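Regulatory protein YycH-like domain-containing protein (Eubacterium rectale, PDB 5COZ) is of unknown function, but its resemblance to the regulatory protein YycH and a probable lipoprotein signal suggest a regulatory role at the cell envelope. Local coordinates at residues A[106-111]-A[117-122]. Sequence-based numbering, arbitrary orientation.
Sequences IYLWDN and SIAIRN
Tyr107 and Ile120 bond to each other twice through their backbones, Tyr107 N to Ile120 O at 2.9 Å and Ile120 N to Tyr107 O at 2.8 Å. Trp109 and Ile118 form the second such hydrogen-bonded pair, Trp109 N reaching Ile118 O at 2.9 Å. Between them, CA-H...O contacts such as Ala119 CA to Tyr107 O fill in the non-hydrogen-bonded position. Strands 104-111 and 116-120 thus make an antiparallel beta hairpin inside a larger antiparallel sheet, strand 95-101 continuing it beyond the first and strand 125-128 beyond the second.

Apolar packing dominates the face carrying Tyr107, Trp109, Ile118 and Ile120, which helix 73-87 covers in large part, its Tyr77 meeting Trp109 edge-to-face. With CG anti to its carbonyl carbon (chi1 -69°), Trp109 crosses both isoleucines at a slant: CE3 meets Ile118 CG2 at 4.0 Å and CZ3 meets Ile120 CD1 at 3.9 Å. A broad indole and two beta-branched isoleucines suit a buried strand face.

The other face, with Leu108, Asp110, Ser117 and Ala119, is more polar and only partly buried. Leu108 CD2 presses on Ala119 CB at a tight 3.4 Å, alanine's single methyl accommodating the leucine side chain that leans over it. Asp110 OD1 lies 3.3 Å from Ser117 CB, and a water lies within reach of Ile118 O and, weakly, of Asp110 OD1; small polar residues suit such a partly exposed, hydrated place. Near the hairpin's open end, the aliphatic part of Arg121 runs alongside Ile106, while its guanidinium forms a salt bridge with Asp123.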
loop_
_atom_site.group_PDB
_atom_site.type_symbol
_atom_site.label_atom_id
_atom_site.label_comp_id
_atom_site.label_asym_id
_atom_site.label_seq_id
_atom_site.Cartn_x
_atom_site.Cartn_y
_atom_site.Cartn_z
ATOM N N ILE A 106 -11.155 21.715 0.517
ATOM C CA ILE A 106 -9.730 21.526 0.813
ATOM C C ILE A 106 -9.356 22.452 1.957
ATOM O O ILE A 106 -9.573 23.662 1.861
ATOM C CB ILE A 106 -8.889 21.842 -0.462
ATOM C CG1 ILE A 106 -9.296 20.934 -1.649
ATOM C CG2 ILE A 106 -7.362 21.790 -0.187
ATOM C CD1 ILE A 106 -9.022 21.549 -3.026
ATOM N N TYR A 107 -8.833 21.881 3.052
ATOM C CA TYR A 107 -8.411 22.660 4.210
ATOM C C TYR A 107 -6.942 22.513 4.424
ATOM O O TYR A 107 -6.425 21.391 4.387
ATOM C CB TYR A 107 -9.136 22.221 5.476
ATOM C CG TYR A 107 -10.591 22.578 5.492
ATOM C CD1 TYR A 107 -11.023 23.795 6.013
ATOM C CD2 TYR A 107 -11.550 21.701 4.991
ATOM C CE1 TYR A 107 -12.372 24.115 6.065
ATOM C CE2 TYR A 107 -12.909 22.012 5.034
ATOM C CZ TYR A 107 -13.311 23.227 5.564
ATOM O OH TYR A 107 -14.649 23.549 5.618
ATOM N N LEU A 108 -6.276 23.626 4.694
ATOM C CA LEU A 108 -4.844 23.644 4.947
ATOM C C LEU A 108 -4.523 24.346 6.230
ATOM O O LEU A 108 -5.137 25.370 6.552
ATOM C CB LEU A 108 -4.082 24.366 3.806
ATOM C CG LEU A 108 -4.420 23.926 2.363
ATOM C CD1 LEU A 108 -3.604 24.714 1.364
ATOM C CD2 LEU A 108 -4.122 22.466 2.136
ATOM N N TRP A 109 -3.496 23.858 6.931
ATOM C CA TRP A 109 -2.940 24.511 8.123
ATOM C C TRP A 109 -1.445 24.552 7.936
ATOM O O TRP A 109 -0.826 23.504 7.745
ATOM C CB TRP A 109 -3.300 23.781 9.428
ATOM C CG TRP A 109 -4.743 23.869 9.774
ATOM C CD1 TRP A 109 -5.328 24.765 10.625
ATOM C CD2 TRP A 109 -5.788 23.037 9.281
ATOM N NE1 TRP A 109 -6.680 24.539 10.692
ATOM C CE2 TRP A 109 -6.985 23.451 9.915
ATOM C CE3 TRP A 109 -5.826 21.917 8.418
ATOM C CZ2 TRP A 109 -8.211 22.810 9.691
ATOM C CZ3 TRP A 109 -7.037 21.268 8.219
ATOM C CH2 TRP A 109 -8.218 21.743 8.818
ATOM N N ASP A 110 -0.865 25.743 7.958
ATOM C CA ASP A 110 0.561 25.866 7.717
ATOM C C ASP A 110 1.254 26.647 8.804
ATOM O O ASP A 110 0.765 27.692 9.237
ATOM C CB ASP A 110 0.761 26.595 6.367
ATOM C CG ASP A 110 0.380 25.740 5.183
ATOM O OD1 ASP A 110 1.186 24.873 4.802
ATOM O OD2 ASP A 110 -0.755 25.894 4.677
ATOM N N ASN A 111 2.405 26.144 9.241
ATOM C CA ASN A 111 3.264 26.892 10.147
ATOM C C ASN A 111 4.353 27.422 9.245
ATOM O O ASN A 111 5.216 26.668 8.794
ATOM C CB ASN A 111 3.769 26.035 11.303
ATOM C CG ASN A 111 4.621 26.812 12.278
ATOM O OD1 ASN A 111 5.145 27.878 11.967
ATOM N ND2 ASN A 111 4.810 26.265 13.460
ATOM N N SER A 117 3.057 21.280 7.907
ATOM C CA SER A 117 1.761 21.512 7.290
ATOM C C SER A 117 0.827 20.337 7.443
ATOM O O SER A 117 1.259 19.193 7.615
ATOM C CB SER A 117 1.896 21.831 5.803
ATOM O OG SER A 117 2.287 20.699 5.051
ATOM N N ILE A 118 -0.475 20.650 7.396
ATOM C CA ILE A 118 -1.552 19.681 7.344
ATOM C C ILE A 118 -2.437 20.045 6.162
ATOM O O ILE A 118 -2.765 21.222 5.999
ATOM C CB ILE A 118 -2.348 19.593 8.663
ATOM C CG1 ILE A 118 -1.449 19.169 9.844
ATOM C CG2 ILE A 118 -3.591 18.657 8.512
ATOM C CD1 ILE A 118 -2.145 19.302 11.186
ATOM N N ALA A 119 -2.827 19.066 5.334
ATOM C CA ALA A 119 -3.733 19.324 4.230
ATOM C C ALA A 119 -4.762 18.237 4.231
ATOM O O ALA A 119 -4.403 17.058 4.218
ATOM C CB ALA A 119 -2.968 19.320 2.907
ATOM N N ILE A 120 -6.048 18.613 4.231
ATOM C CA ILE A 120 -7.107 17.617 4.220
ATOM C C ILE A 120 -8.041 17.904 3.041
ATOM O O ILE A 120 -8.528 19.023 2.916
ATOM C CB ILE A 120 -7.879 17.547 5.562
ATOM C CG1 ILE A 120 -6.911 17.273 6.721
ATOM C CG2 ILE A 120 -8.996 16.486 5.489
ATOM C CD1 ILE A 120 -7.573 17.426 8.112
ATOM N N ARG A 121 -8.271 16.888 2.201
ATOM C CA ARG A 121 -9.168 16.955 1.043
ATOM C C ARG A 121 -10.291 15.925 1.247
ATOM O O ARG A 121 -10.329 15.248 2.283
ATOM C CB ARG A 121 -8.377 16.627 -0.253
ATOM C CG ARG A 121 -7.411 17.685 -0.747
ATOM C CD ARG A 121 -6.679 17.226 -2.004
ATOM N NE ARG A 121 -7.531 17.262 -3.197
ATOM C CZ ARG A 121 -8.122 16.198 -3.737
ATOM N NH1 ARG A 121 -7.959 14.993 -3.199
ATOM N NH2 ARG A 121 -8.883 16.331 -4.815
ATOM N N ASN A 122 -11.145 15.704 0.238
ATOM C CA ASN A 122 -12.216 14.722 0.415
ATOM C C ASN A 122 -11.704 13.286 0.604
ATOM O O ASN A 122 -12.280 12.549 1.405
ATOM C CB ASN A 122 -13.198 14.771 -0.777
ATOM C CG ASN A 122 -12.535 14.609 -2.129
ATOM O OD1 ASN A 122 -11.621 15.342 -2.488
ATOM N ND2 ASN A 122 -12.975 13.631 -2.908
HETATM O O HOH W 1 -1.067 22.792 4.038
#